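Local coordinates for protein peptidase M3B, oligoendopeptidase F (Enterococcus faecium, PDB 2QR4) that probably hydrolyses short peptides as a metal-dependent endopeptidase of the M3 oligopeptidase family, at residues F42-R45 with V46-T50; V88-F91 with E92-L96; T188-R191 with V192-A195; T217-K220 with G221-K225; L279-Y282 with D283-T286. All coordinates share one frame; numbering follows the deposited sequence.

Contact 1: F42-R45 with V46-T50; sequences FVLR and VYRQT
Gln49 lies back along the preceding helical turn, beside Arg45, and its atoms can be followed one by one. Its CB stands 3.5 Å from Arg45 O. With chi1 at -84°, CG turns to the side of its own backbone N, which keeps the chain over that same carbonyl, and CD comes to 3.2 Å from Arg45 O. At the tip NE2 settles on the aliphatic part of the arginine, 3.3 Å from Arg45 CG. The carbonyl is instead served by the backbone: Gln49 N donates to Arg45 O from above the carbonyl plane. Amide and guanidinium planes differ by 25°. This is the i to i+4 pairing of an alpha-helix, here helix 33-63, and it recurs on its other sides. Arg45 bends at chi2 and chi3, bringing one face of its guanidinium over Phe42 CA, while NH1 forms a salt bridge with Glu18 of helix 4-18. Val46 CG2 makes a CH-pi contact over one face of the Phe42 ring, 4.0 Å from its centroid. Leu44 CG lies over a face of the Arg48 guanidinium, 4.1 Å from Arg48 NE. Val46 O in turn accepts from Thr50 N and Thr50 OG1, which reach it from opposite faces.

Contact 2: V88-F91 with E92-L96; sequences VSWF and EPEIL
Ile95 drives its CD1 methyl onto one face of the Phe91 ring, a CH-pi contact 3.6 Å from the centroid and 22° off the ring normal. The methyl sits toward the rim, 3.3 Å from Phe91 CZ. Trp90 is met less squarely: the carboxylate of Glu94 comes up to it obliquely, with Glu94 CD 3.7 Å from Trp90 CE3, and its OE2 bonds onward to Gly27 N. Backbone hydrogen bonds follow the same spacing, Glu94 N to Trp90 O (3.0 Å) and Ile95 N to Phe91 O (2.9 Å). A type I turn from Val88 to Phe91 leads into this short helix, and one water joins the start of the turn to the helix, donating to Val88 O and accepting from Glu92 N. Pro93, with no N-H to offer, rests CD 3.4 Å from Ser89 O. Residues 88-90 join helix 68-87 to helix 91-95. Phe91 and Ile95 turn to helices 33-63 and 117-124, whereas Pro93 meets Glu136 of helix 133-141.

Contact 3: T188-R191 with V192-A195; sequences TDRR and VREA
One face of the Arg193 guanidinium lies over Arg190 CA, which stands 3.8 Å above the plane near its centre, and the chain of Arg190 continues past it, CG being 3.5 Å from Arg193 NH2. Arg193 NH2 meets the Arg190 guanidinium obliquely, the two planes 45° apart. On the other side of the turn, Val192 CG2 lies over one face of the Arg191 group, 3.4 Å from Arg191 NH2; a bend at chi3 (75°) folds that arginine back to it. The carboxylate of Asp189 crosses the valine at about a right angle, with OD2 3.7 Å from Val192 CG2. Asp189 is the N-cap: its OD1 accepts a weak capping bond from Arg191 N, while its carbonyl takes a straight, in-plane bond from Arg193 N, 3.2 Å from Asp189 O. Glu194 N to Arg190 O (2.9 Å) continues the helical pattern. Helix 190-206 thus starts by sending its arginines in two directions. Arg191 reaches the carbonyl of Glu167 in the small two-stranded sheet, whereas Arg190 and Arg193 both turn to Asp283, in the loop between helices 260-274 and 302-308.

Contact 4: T217-K220 with G221-K225; sequences THIK and GHNFK
His218 and His222, one turn apart on helix 208-228, form an offset edge-to-face pair, an i to i+4 aromatic pair on an alpha-helix. The edge of His222 addresses the face of His218 with the planes at 71° and the centroids 4.3 Å apart. The closest approach is His222 CE1 to His218 NE2, 3.1 Å. Although the two NE2 atoms are also close, the geometry is too poor for a hydrogen bond, and His218 NE2 is hydrogen-bonded instead to Tyr498 O. The first torsions explain the meeting. His218 swings its ring to the far side from its backbone N (chi1 -174°), whereas His222 keeps CG beside its own N (chi1 -68°), which leans its ring back over the preceding turn. There, His218 O sits over the centre of one face of the His222 ring, 3.7 Å above it. His450 of helix 418-454 brings its own imidazole to His222, nearly parallel to it. That helix also holds the polar ends nearby, for Asp453 makes a salt bridge with Lys220 NZ and accepts from Asn223 ND2. A long, weak ion pair from Lys220 to Glu144 of the second subunit, with Phe224 packed on Gly141 of that subunit, places this flank at the dimer interface. Within the helix, Phe224 N donates to Lys220 O at 2.9 Å, and Phe224 CB lies 3.4 Å from that same oxygen.

Contact 5: L279-Y282 with D283-T286; sequences LHMY and DLYT
Asp283 OD2 is gripped by two donors: His280 N donates to it across the turn (3.1 Å), and Arg190 NH1 meets it in a salt bridge. The N-H of His280 arrives on the anti side, 29° out of the carboxylate plane. The other oxygen, OD1, pairs with Arg193 NH2, so both oxygens of this buried group are engaged, which would be expected to favour its charged form. The turn itself is closed by Asp283 N to His280 O (2.8 Å) and Leu284 N to Met281 O (3.2 Å), both donors standing above the carbonyl planes, as in a tight 3-10 turn. One water adds a further link, accepting from Tyr285 N and donating weakly to Tyr282 O. Two rings accompany the carboxylate. Tyr282 takes a chi1 of 54°, which folds its ring back over His280 CB; its hydroxyl lies above the centre of the imidazole, whose ND1 is hydrogen-bonded to Asp483, while Asp283 OD2 comes in at the imidazole edge. The remaining packing is apolar: Leu279 CD2 touches Leu284 CD2 at 3.6 Å, the two side chains crossing at about a right angle, and Leu284 CD1 lies 3.8 Å from CE of the selenomethionine Met281. Leu279 and Leu284 turn to helix 260-274, Met281 reaches helix 461-476, and Tyr282 meets Phe197 of helix 190-206; the loop thus touches three helices.

How the contacts relate
The five contacts apply one principle, short-range pairing along the chain, in different settings. Contacts 1 and 2 adjoin, Val43 packing on Val88 and Phe91, so the CH-pi pairs of a long helix and of a short one belong to the same helical cluster. Contacts 3 and 5, about 52 Å and 48 Å by centres from contact 1, form a second, more polar junction held by salt bridges. Contact 5 is the buried partner of that junction; contact 3, like contacts 1, 2 and 4, is only partly buried. Contact 4 stands apart from all the others, and it alone touches the second subunit; its pairing is between imidazoles rather than apolar groups or charges.

Contact 1: F42-R45 with V46-T50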
loop_
_atom_site.group_PDB
_atom_site.type_symbol
_atom_site.label_atom_id
_atom_site.label_comp_id
_atom_site.label_asym_id
_atom_site.label_seq_id
_atom_site.Cartn_x
_atom_site.Cartn_y
_atom_site.Cartn_z
ATOM N N PHE A 42 -9.134 32.261 6.026
ATOM C CA PHE A 42 -9.987 31.225 5.501
ATOM C C PHE A 42 -9.277 29.877 5.469
ATOM O O PHE A 42 -9.797 28.905 6.024
ATOM C CB PHE A 42 -10.525 31.561 4.104
ATOM C CG PHE A 42 -11.183 30.383 3.427
ATOM C CD1 PHE A 42 -12.507 30.064 3.699
ATOM C CD2 PHE A 42 -10.464 29.572 2.553
ATOM C CE1 PHE A 42 -13.118 28.966 3.099
ATOM C CE2 PHE A 42 -11.067 28.457 1.936
ATOM C CZ PHE A 42 -12.388 28.150 2.212
ATOM N N VAL A 43 -8.106 29.791 4.831
ATOM C CA VAL A 43 -7.549 28.456 4.638
ATOM C C VAL A 43 -7.050 27.845 5.937
ATOM O O VAL A 43 -7.147 26.646 6.127
ATOM C CB VAL A 43 -6.482 28.300 3.490
ATOM C CG1 VAL A 43 -6.694 29.286 2.353
ATOM C CG2 VAL A 43 -5.089 28.363 4.033
ATOM N N LEU A 44 -6.528 28.661 6.839
ATOM C CA LEU A 44 -6.042 28.127 8.097
ATOM C C LEU A 44 -7.207 27.587 8.912
ATOM O O LEU A 44 -7.098 26.568 9.575
ATOM C CB LEU A 44 -5.266 29.194 8.879
ATOM C CG LEU A 44 -3.742 28.997 8.938
ATOM C CD1 LEU A 44 -3.203 28.101 7.827
ATOM C CD2 LEU A 44 -3.020 30.331 8.951
ATOM N N ARG A 45 -8.333 28.278 8.842
ATOM C CA ARG A 45 -9.483 27.920 9.626
ATOM C C ARG A 45 -10.062 26.606 9.120
ATOM O O ARG A 45 -10.401 25.723 9.910
ATOM C CB ARG A 45 -10.516 29.045 9.534
ATOM C CG ARG A 45 -11.835 28.755 10.175
ATOM C CD ARG A 45 -12.955 29.382 9.352
ATOM N NE ARG A 45 -12.738 30.796 9.057
ATOM C CZ ARG A 45 -13.218 31.419 7.983
ATOM N NH1 ARG A 45 -13.933 30.740 7.084
ATOM N NH2 ARG A 45 -12.976 32.719 7.798
ATOM N N VAL A 46 -10.169 26.473 7.801
ATOM C CA VAL A 46 -10.748 25.270 7.215
ATOM C C VAL A 46 -9.789 24.112 7.396
ATOM O O VAL A 46 -10.183 23.011 7.787
ATOM C CB VAL A 46 -11.080 25.465 5.718
ATOM C CG1 VAL A 46 -11.401 24.173 5.086
ATOM C CG2 VAL A 46 -12.278 26.355 5.586
ATOM N N TYR A 47 -8.517 24.383 7.138
ATOM C CA TYR A 47 -7.504 23.344 7.126
ATOM C C TYR A 47 -7.339 22.753 8.518
ATOM O O TYR A 47 -7.370 21.534 8.690
ATOM C CB TYR A 47 -6.185 23.895 6.576
ATOM C CG TYR A 47 -5.105 22.870 6.382
ATOM C CD1 TYR A 47 -5.011 22.138 5.202
ATOM C CD2 TYR A 47 -4.168 22.638 7.376
ATOM C CE1 TYR A 47 -4.001 21.197 5.023
ATOM C CE2 TYR A 47 -3.173 21.705 7.217
ATOM C CZ TYR A 47 -3.088 20.985 6.042
ATOM O OH TYR A 47 -2.077 20.061 5.906
ATOM N N ARG A 48 -7.212 23.615 9.517
ATOM C CA ARG A 48 -7.035 23.139 10.878
ATOM C C ARG A 48 -8.242 22.420 11.460
ATOM O O ARG A 48 -8.083 21.471 12.225
ATOM C CB ARG A 48 -6.544 24.262 11.790
ATOM C CG ARG A 48 -5.101 24.679 11.435
ATOM C CD ARG A 48 -4.484 25.626 12.453
ATOM N NE ARG A 48 -3.234 26.220 11.976
ATOM C CZ ARG A 48 -2.573 27.178 12.622
ATOM N NH1 ARG A 48 -3.051 27.650 13.765
ATOM N NH2 ARG A 48 -1.441 27.672 12.128
ATOM N N GLN A 49 -9.447 22.846 11.106
ATOM C CA GLN A 49 -10.636 22.127 11.567
ATOM C C GLN A 49 -10.706 20.713 10.996
ATOM O O GLN A 49 -11.273 19.813 11.611
ATOM C CB GLN A 49 -11.905 22.881 11.202
ATOM C CG GLN A 49 -12.253 23.965 12.202
ATOM C CD GLN A 49 -13.052 25.100 11.581
ATOM O OE1 GLN A 49 -13.820 24.906 10.622
ATOM N NE2 GLN A 49 -12.875 26.304 12.133
ATOM N N THR A 50 -10.133 20.530 9.811
ATOM C CA THR A 50 -10.135 19.242 9.154
ATOM C C THR A 50 -9.031 18.354 9.714
ATOM O O THR A 50 -9.196 17.138 9.817
ATOM C CB THR A 50 -9.958 19.416 7.644
ATOM O OG1 THR A 50 -11.021 20.242 7.150
ATOM C CG2 THR A 50 -10.011 18.085 6.951
#

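Contact 2: V88-F91 with E92-L96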
loop_
_atom_site.group_PDB
_atom_site.type_symbol
_atom_site.label_atom_id
_atom_site.label_comp_id
_atom_site.label_asym_id
_atom_site.label_seq_id
_atom_site.Cartn_x
_atom_site.Cartn_y
_atom_site.Cartn_z
ATOM N N VAL A 88 -7.397 23.665 -1.221
ATOM C CA VAL A 88 -6.707 24.769 -0.576
ATOM C C VAL A 88 -5.234 24.790 -1.030
ATOM O O VAL A 88 -4.407 25.579 -0.551
ATOM C CB VAL A 88 -6.892 24.606 0.962
ATOM C CG1 VAL A 88 -5.579 24.364 1.723
ATOM C CG2 VAL A 88 -7.731 25.715 1.534
ATOM N N SER A 89 -4.926 23.930 -1.995
ATOM C CA SER A 89 -3.558 23.768 -2.481
ATOM C C SER A 89 -3.047 24.925 -3.350
ATOM O O SER A 89 -1.852 25.009 -3.613
ATOM C CB SER A 89 -3.420 22.442 -3.250
ATOM O OG SER A 89 -4.264 22.414 -4.397
ATOM N N TRP A 90 -3.939 25.802 -3.808
ATOM C CA TRP A 90 -3.519 26.955 -4.612
ATOM C C TRP A 90 -2.842 28.014 -3.734
ATOM O O TRP A 90 -2.139 28.900 -4.224
ATOM C CB TRP A 90 -4.721 27.572 -5.314
ATOM C CG TRP A 90 -5.799 27.919 -4.338
ATOM C CD1 TRP A 90 -6.877 27.153 -3.999
ATOM C CD2 TRP A 90 -5.887 29.109 -3.554
ATOM N NE1 TRP A 90 -7.634 27.794 -3.063
ATOM C CE2 TRP A 90 -7.049 28.997 -2.762
ATOM C CE3 TRP A 90 -5.099 30.268 -3.448
ATOM C CZ2 TRP A 90 -7.439 29.988 -1.855
ATOM C CZ3 TRP A 90 -5.487 31.251 -2.556
ATOM C CH2 TRP A 90 -6.651 31.106 -1.767
ATOM N N PHE A 91 -3.053 27.891 -2.429
ATOM C CA PHE A 91 -2.742 28.941 -1.465
ATOM C C PHE A 91 -1.259 29.347 -1.379
ATOM O O PHE A 91 -0.927 30.526 -1.568
ATOM C CB PHE A 91 -3.317 28.542 -0.100
ATOM C CG PHE A 91 -3.022 29.510 0.995
ATOM C CD1 PHE A 91 -3.441 30.825 0.909
ATOM C CD2 PHE A 91 -2.338 29.105 2.117
ATOM C CE1 PHE A 91 -3.170 31.723 1.925
ATOM C CE2 PHE A 91 -2.071 29.996 3.139
ATOM C CZ PHE A 91 -2.488 31.305 3.042
ATOM N N GLU A 92 -0.369 28.397 -1.097
ATOM C CA GLU A 92 1.065 28.708 -0.981
ATOM C C GLU A 92 1.737 29.127 -2.306
ATOM O O GLU A 92 2.546 30.058 -2.337
ATOM C CB GLU A 92 1.816 27.541 -0.344
ATOM C CG GLU A 92 1.284 27.153 1.033
ATOM C CD GLU A 92 2.216 26.201 1.790
ATOM O OE1 GLU A 92 3.239 25.748 1.221
ATOM O OE2 GLU A 92 1.926 25.906 2.967
ATOM N N PRO A 93 1.442 28.410 -3.398
ATOM C CA PRO A 93 1.860 28.880 -4.715
ATOM C C PRO A 93 1.436 30.322 -4.972
ATOM O O PRO A 93 2.229 31.102 -5.501
ATOM C CB PRO A 93 1.138 27.925 -5.673
ATOM C CG PRO A 93 1.052 26.641 -4.863
ATOM C CD PRO A 93 0.775 27.099 -3.460
ATOM N N GLU A 94 0.211 30.690 -4.603
ATOM C CA GLU A 94 -0.234 32.066 -4.869
ATOM C C GLU A 94 0.417 33.085 -3.950
ATOM O O GLU A 94 0.718 34.191 -4.374
ATOM C CB GLU A 94 -1.749 32.202 -4.834
ATOM C CG GLU A 94 -2.421 31.640 -6.059
ATOM C CD GLU A 94 -3.804 32.222 -6.282
ATOM O OE1 GLU A 94 -4.549 31.624 -7.102
ATOM O OE2 GLU A 94 -4.132 33.271 -5.653
ATOM N N ILE A 95 0.646 32.710 -2.696
ATOM C CA ILE A 95 1.409 33.569 -1.808
ATOM C C ILE A 95 2.747 33.846 -2.464
ATOM O O ILE A 95 3.187 34.986 -2.556
ATOM C CB ILE A 95 1.647 32.914 -0.435
ATOM C CG1 ILE A 95 0.359 32.927 0.384
ATOM C CG2 ILE A 95 2.735 33.653 0.328
ATOM C CD1 ILE A 95 0.420 32.034 1.590
ATOM N N LEU A 96 3.367 32.782 -2.955
ATOM C CA LEU A 96 4.708 32.860 -3.511
ATOM C C LEU A 96 4.814 33.577 -4.869
ATOM O O LEU A 96 5.912 33.840 -5.342
ATOM C CB LEU A 96 5.314 31.458 -3.580
ATOM C CG LEU A 96 5.648 30.901 -2.197
ATOM C CD1 LEU A 96 6.358 29.581 -2.314
ATOM C CD2 LEU A 96 6.504 31.900 -1.439
HETATM O O HOH W 1 -1.535 25.780 -0.173
#

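Contact 3: T188-R191 with V192-A195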
loop_
_atom_site.group_PDB
_atom_site.type_symbol
_atom_site.label_atom_id
_atom_site.label_comp_id
_atom_site.label_asym_id
_atom_site.label_seq_id
_atom_site.Cartn_x
_atom_site.Cartn_y
_atom_site.Cartn_z
ATOM N N THR A 188 10.562 -14.135 34.678
ATOM C CA THR A 188 11.785 -14.672 35.262
ATOM C C THR A 188 11.942 -16.117 34.827
ATOM O O THR A 188 12.964 -16.753 35.087
ATOM C CB THR A 188 11.769 -14.600 36.793
ATOM O OG1 THR A 188 10.754 -15.478 37.299
ATOM C CG2 THR A 188 11.491 -13.173 37.256
ATOM N N ASP A 189 10.913 -16.631 34.163
ATOM C CA ASP A 189 10.935 -17.993 33.653
ATOM C C ASP A 189 11.481 -17.970 32.223
ATOM O O ASP A 189 10.761 -17.693 31.263
ATOM C CB ASP A 189 9.532 -18.607 33.728
ATOM C CG ASP A 189 9.487 -20.034 33.231
ATOM O OD1 ASP A 189 10.417 -20.461 32.511
ATOM O OD2 ASP A 189 8.509 -20.736 33.556
ATOM N N ARG A 190 12.769 -18.265 32.098
ATOM C CA ARG A 190 13.467 -18.155 30.830
ATOM C C ARG A 190 12.821 -18.932 29.690
ATOM O O ARG A 190 12.840 -18.490 28.550
ATOM C CB ARG A 190 14.929 -18.583 30.971
ATOM C CG ARG A 190 15.747 -18.143 29.782
ATOM C CD ARG A 190 17.189 -18.515 29.930
ATOM N NE ARG A 190 18.003 -17.780 28.970
ATOM C CZ ARG A 190 19.188 -18.193 28.538
ATOM N NH1 ARG A 190 19.866 -17.463 27.669
ATOM N NH2 ARG A 190 19.693 -19.344 28.975
ATOM N N ARG A 191 12.267 -20.097 29.989
ATOM C CA ARG A 191 11.675 -20.920 28.944
ATOM C C ARG A 191 10.504 -20.180 28.305
ATOM O O ARG A 191 10.287 -20.256 27.096
ATOM C CB ARG A 191 11.218 -22.273 29.513
ATOM C CG ARG A 191 10.306 -23.063 28.589
ATOM C CD ARG A 191 9.554 -24.193 29.317
ATOM N NE ARG A 191 8.447 -23.722 30.156
ATOM C CZ ARG A 191 7.340 -23.139 29.692
ATOM N NH1 ARG A 191 7.179 -22.916 28.388
ATOM N NH2 ARG A 191 6.388 -22.757 30.538
ATOM N N VAL A 192 9.758 -19.456 29.134
ATOM C CA VAL A 192 8.592 -18.706 28.686
ATOM C C VAL A 192 9.006 -17.526 27.806
ATOM O O VAL A 192 8.385 -17.249 26.772
ATOM C CB VAL A 192 7.771 -18.232 29.901
ATOM C CG1 VAL A 192 6.879 -17.045 29.543
ATOM C CG2 VAL A 192 6.969 -19.394 30.459
ATOM N N ARG A 193 10.076 -16.859 28.220
ATOM C CA ARG A 193 10.715 -15.813 27.426
ATOM C C ARG A 193 11.118 -16.315 26.035
ATOM O O ARG A 193 10.786 -15.700 25.011
ATOM C CB ARG A 193 11.947 -15.273 28.174
ATOM C CG ARG A 193 11.681 -14.032 28.970
ATOM C CD ARG A 193 12.654 -13.783 30.124
ATOM N NE ARG A 193 14.054 -14.118 29.876
ATOM C CZ ARG A 193 14.869 -14.520 30.855
ATOM N NH1 ARG A 193 14.382 -14.637 32.080
ATOM N NH2 ARG A 193 16.147 -14.823 30.633
ATOM N N GLU A 194 11.842 -17.424 25.994
ATOM C CA GLU A 194 12.359 -17.944 24.729
ATOM C C GLU A 194 11.199 -18.338 23.841
ATOM O O GLU A 194 11.214 -18.133 22.624
ATOM C CB GLU A 194 13.256 -19.151 24.992
ATOM C CG GLU A 194 13.737 -19.898 23.759
ATOM C CD GLU A 194 14.518 -21.153 24.136
ATOM O OE1 GLU A 194 14.441 -21.566 25.309
ATOM O OE2 GLU A 194 15.216 -21.723 23.276
ATOM N N ALA A 195 10.172 -18.899 24.457
ATOM C CA ALA A 195 9.041 -19.397 23.685
ATOM C C ALA A 195 8.185 -18.255 23.115
ATOM O O ALA A 195 7.699 -18.355 21.996
ATOM C CB ALA A 195 8.208 -20.347 24.537
#

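Contact 4: T217-K220 with G221-K225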
loop_
_atom_site.group_PDB
_atom_site.type_symbol
_atom_site.label_atom_id
_atom_site.label_comp_id
_atom_site.label_asym_id
_atom_site.label_seq_id
_atom_site.Cartn_x
_atom_site.Cartn_y
_atom_site.Cartn_z
ATOM N N THR A 217 7.082 0.665 0.089
ATOM C CA THR A 217 6.218 1.653 -0.560
ATOM C C THR A 217 6.252 2.997 0.186
ATOM O O THR A 217 6.338 4.070 -0.422
ATOM C CB THR A 217 4.785 1.143 -0.634
ATOM O OG1 THR A 217 4.758 -0.104 -1.349
ATOM C CG2 THR A 217 3.913 2.159 -1.340
ATOM N N HIS A 218 6.204 2.919 1.512
ATOM C CA HIS A 218 6.195 4.103 2.365
ATOM C C HIS A 218 7.462 4.893 2.130
ATOM O O HIS A 218 7.425 6.112 1.973
ATOM C CB HIS A 218 6.130 3.700 3.854
ATOM C CG HIS A 218 5.975 4.855 4.781
ATOM N ND1 HIS A 218 4.811 5.598 4.848
ATOM C CD2 HIS A 218 6.822 5.393 5.690
ATOM C CE1 HIS A 218 4.952 6.547 5.758
ATOM N NE2 HIS A 218 6.162 6.446 6.281
ATOM N N ILE A 219 8.584 4.176 2.110
ATOM C CA ILE A 219 9.899 4.774 1.878
ATOM C C ILE A 219 10.021 5.392 0.476
ATOM O O ILE A 219 10.471 6.531 0.330
ATOM C CB ILE A 219 10.993 3.743 2.167
ATOM C CG1 ILE A 219 11.168 3.629 3.689
ATOM C CG2 ILE A 219 12.284 4.120 1.501
ATOM C CD1 ILE A 219 11.822 2.370 4.079
ATOM N N LYS A 220 9.564 4.661 -0.539
ATOM C CA LYS A 220 9.465 5.193 -1.890
ATOM C C LYS A 220 8.717 6.527 -1.974
ATOM O O LYS A 220 9.137 7.428 -2.695
ATOM C CB LYS A 220 8.812 4.167 -2.828
ATOM C CG LYS A 220 9.819 3.374 -3.587
ATOM C CD LYS A 220 9.207 2.215 -4.384
ATOM C CE LYS A 220 10.289 1.208 -4.732
ATOM N NZ LYS A 220 11.588 1.939 -5.004
ATOM N N GLY A 221 7.613 6.652 -1.245
ATOM C CA GLY A 221 6.826 7.903 -1.244
ATOM C C GLY A 221 7.586 9.090 -0.681
ATOM O O GLY A 221 7.496 10.199 -1.229
ATOM N N HIS A 222 8.335 8.869 0.409
ATOM C CA HIS A 222 9.203 9.915 0.966
ATOM C C HIS A 222 10.257 10.377 -0.038
ATOM O O HIS A 222 10.515 11.570 -0.184
ATOM C CB HIS A 222 9.924 9.432 2.223
ATOM C CG HIS A 222 9.020 9.197 3.386
ATOM N ND1 HIS A 222 9.397 8.444 4.477
ATOM C CD2 HIS A 222 7.749 9.604 3.623
ATOM C CE1 HIS A 222 8.399 8.402 5.340
ATOM N NE2 HIS A 222 7.389 9.100 4.848
ATOM N N ASN A 223 10.868 9.421 -0.722
ATOM C CA ASN A 223 11.887 9.746 -1.704
ATOM C C ASN A 223 11.319 10.494 -2.899
ATOM O O ASN A 223 11.891 11.485 -3.357
ATOM C CB ASN A 223 12.680 8.490 -2.117
ATOM C CG ASN A 223 13.793 8.171 -1.113
ATOM O OD1 ASN A 223 14.274 9.073 -0.425
ATOM N ND2 ASN A 223 14.198 6.900 -1.023
ATOM N N PHE A 224 10.186 10.026 -3.396
ATOM C CA PHE A 224 9.540 10.682 -4.507
ATOM C C PHE A 224 9.179 12.140 -4.163
ATOM O O PHE A 224 9.434 13.041 -4.969
ATOM C CB PHE A 224 8.287 9.913 -4.922
ATOM C CG PHE A 224 7.438 10.658 -5.909
ATOM C CD1 PHE A 224 7.813 10.738 -7.237
ATOM C CD2 PHE A 224 6.296 11.320 -5.501
ATOM C CE1 PHE A 224 7.055 11.449 -8.147
ATOM C CE2 PHE A 224 5.528 12.039 -6.403
ATOM C CZ PHE A 224 5.902 12.091 -7.729
ATOM N N LYS A 225 8.592 12.369 -2.980
ATOM C CA LYS A 225 8.200 13.729 -2.570
ATOM C C LYS A 225 9.415 14.625 -2.358
ATOM O O LYS A 225 9.426 15.785 -2.764
ATOM C CB LYS A 225 7.328 13.713 -1.316
ATOM C CG LYS A 225 5.836 13.483 -1.584
ATOM C CD LYS A 225 5.192 12.824 -0.375
ATOM C CE LYS A 225 3.679 12.833 -0.450
ATOM N NZ LYS A 225 3.107 12.189 0.777
#

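Contact 5: L279-Y282 with D283-T286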
loop_
_atom_site.group_PDB
_atom_site.type_symbol
_atom_site.label_atom_id
_atom_site.label_comp_id
_atom_site.label_asym_id
_atom_site.label_seq_id
_atom_site.Cartn_x
_atom_site.Cartn_y
_atom_site.Cartn_z
ATOM N N LEU A 279 23.883 -15.035 26.240
ATOM C CA LEU A 279 22.871 -13.975 26.331
ATOM C C LEU A 279 22.169 -13.787 25.003
ATOM O O LEU A 279 22.819 -13.555 23.981
ATOM C CB LEU A 279 23.510 -12.637 26.731
ATOM C CG LEU A 279 22.538 -11.538 27.207
ATOM C CD1 LEU A 279 21.871 -11.897 28.538
ATOM C CD2 LEU A 279 23.240 -10.194 27.341
ATOM N N HIS A 280 20.847 -13.859 25.009
ATOM C CA HIS A 280 20.108 -13.714 23.757
ATOM C C HIS A 280 19.210 -12.476 23.810
ATOM O O HIS A 280 18.935 -11.939 24.892
ATOM C CB HIS A 280 19.219 -14.939 23.503
ATOM C CG HIS A 280 19.956 -16.236 23.407
ATOM N ND1 HIS A 280 20.210 -16.861 22.204
ATOM C CD2 HIS A 280 20.471 -17.045 24.367
ATOM C CE1 HIS A 280 20.859 -17.991 22.425
ATOM N NE2 HIS A 280 21.034 -18.123 23.729
HETATM N N MSE A 281 18.728 -12.045 22.645
HETATM C CA MSE A 281 17.753 -10.962 22.588
HETATM C C MSE A 281 16.632 -11.178 23.600
HETATM O O MSE A 281 16.203 -10.239 24.274
HETATM C CB MSE A 281 17.204 -10.776 21.162
HETATM C CG MSE A 281 18.260 -10.314 20.125
HETATM SE SE MSE A 281 19.346 -8.754 20.713
HETATM C CE MSE A 281 17.933 -7.418 20.954
ATOM N N TYR A 282 16.179 -12.417 23.755
ATOM C CA TYR A 282 15.048 -12.657 24.658
ATOM C C TYR A 282 15.432 -12.640 26.138
ATOM O O TYR A 282 14.625 -12.997 27.004
ATOM C CB TYR A 282 14.312 -13.951 24.298
ATOM C CG TYR A 282 15.180 -15.187 24.221
ATOM C CD1 TYR A 282 15.656 -15.809 25.376
ATOM C CD2 TYR A 282 15.502 -15.752 22.994
ATOM C CE1 TYR A 282 16.446 -16.969 25.298
ATOM C CE2 TYR A 282 16.284 -16.906 22.903
ATOM C CZ TYR A 282 16.753 -17.509 24.053
ATOM O OH TYR A 282 17.537 -18.640 23.944
ATOM N N ASP A 283 16.663 -12.222 26.428
ATOM C CA ASP A 283 17.096 -12.052 27.823
ATOM C C ASP A 283 17.302 -10.595 28.240
ATOM O O ASP A 283 17.719 -10.341 29.370
ATOM C CB ASP A 283 18.412 -12.798 28.075
ATOM C CG ASP A 283 18.273 -14.297 27.944
ATOM O OD1 ASP A 283 17.238 -14.845 28.400
ATOM O OD2 ASP A 283 19.207 -14.920 27.387
ATOM N N LEU A 284 17.045 -9.639 27.347
ATOM C CA LEU A 284 17.458 -8.251 27.616
ATOM C C LEU A 284 16.427 -7.402 28.353
ATOM O O LEU A 284 16.734 -6.284 28.763
ATOM C CB LEU A 284 17.876 -7.525 26.327
ATOM C CG LEU A 284 18.935 -8.176 25.433
ATOM C CD1 LEU A 284 19.434 -7.191 24.399
ATOM C CD2 LEU A 284 20.094 -8.720 26.234
ATOM N N TYR A 285 15.212 -7.914 28.529
ATOM C CA TYR A 285 14.142 -7.084 29.100
ATOM C C TYR A 285 13.657 -7.594 30.432
ATOM O O TYR A 285 12.722 -7.050 30.999
ATOM C CB TYR A 285 12.972 -6.956 28.115
ATOM C CG TYR A 285 13.428 -6.494 26.756
ATOM C CD1 TYR A 285 13.819 -7.409 25.783
ATOM C CD2 TYR A 285 13.491 -5.137 26.444
ATOM C CE1 TYR A 285 14.244 -6.989 24.527
ATOM C CE2 TYR A 285 13.920 -4.704 25.196
ATOM C CZ TYR A 285 14.294 -5.631 24.244
ATOM O OH TYR A 285 14.724 -5.204 23.010
ATOM N N THR A 286 14.292 -8.650 30.929
ATOM C CA THR A 286 13.955 -9.221 32.228
ATOM C C THR A 286 14.825 -8.543 33.307
ATOM O O THR A 286 15.964 -8.169 33.031
ATOM C CB THR A 286 14.156 -10.758 32.197
ATOM O OG1 THR A 286 13.564 -11.370 33.351
ATOM C CG2 THR A 286 15.621 -11.139 32.117
HETATM O O HOH W 2 14.099 -10.491 28.150
#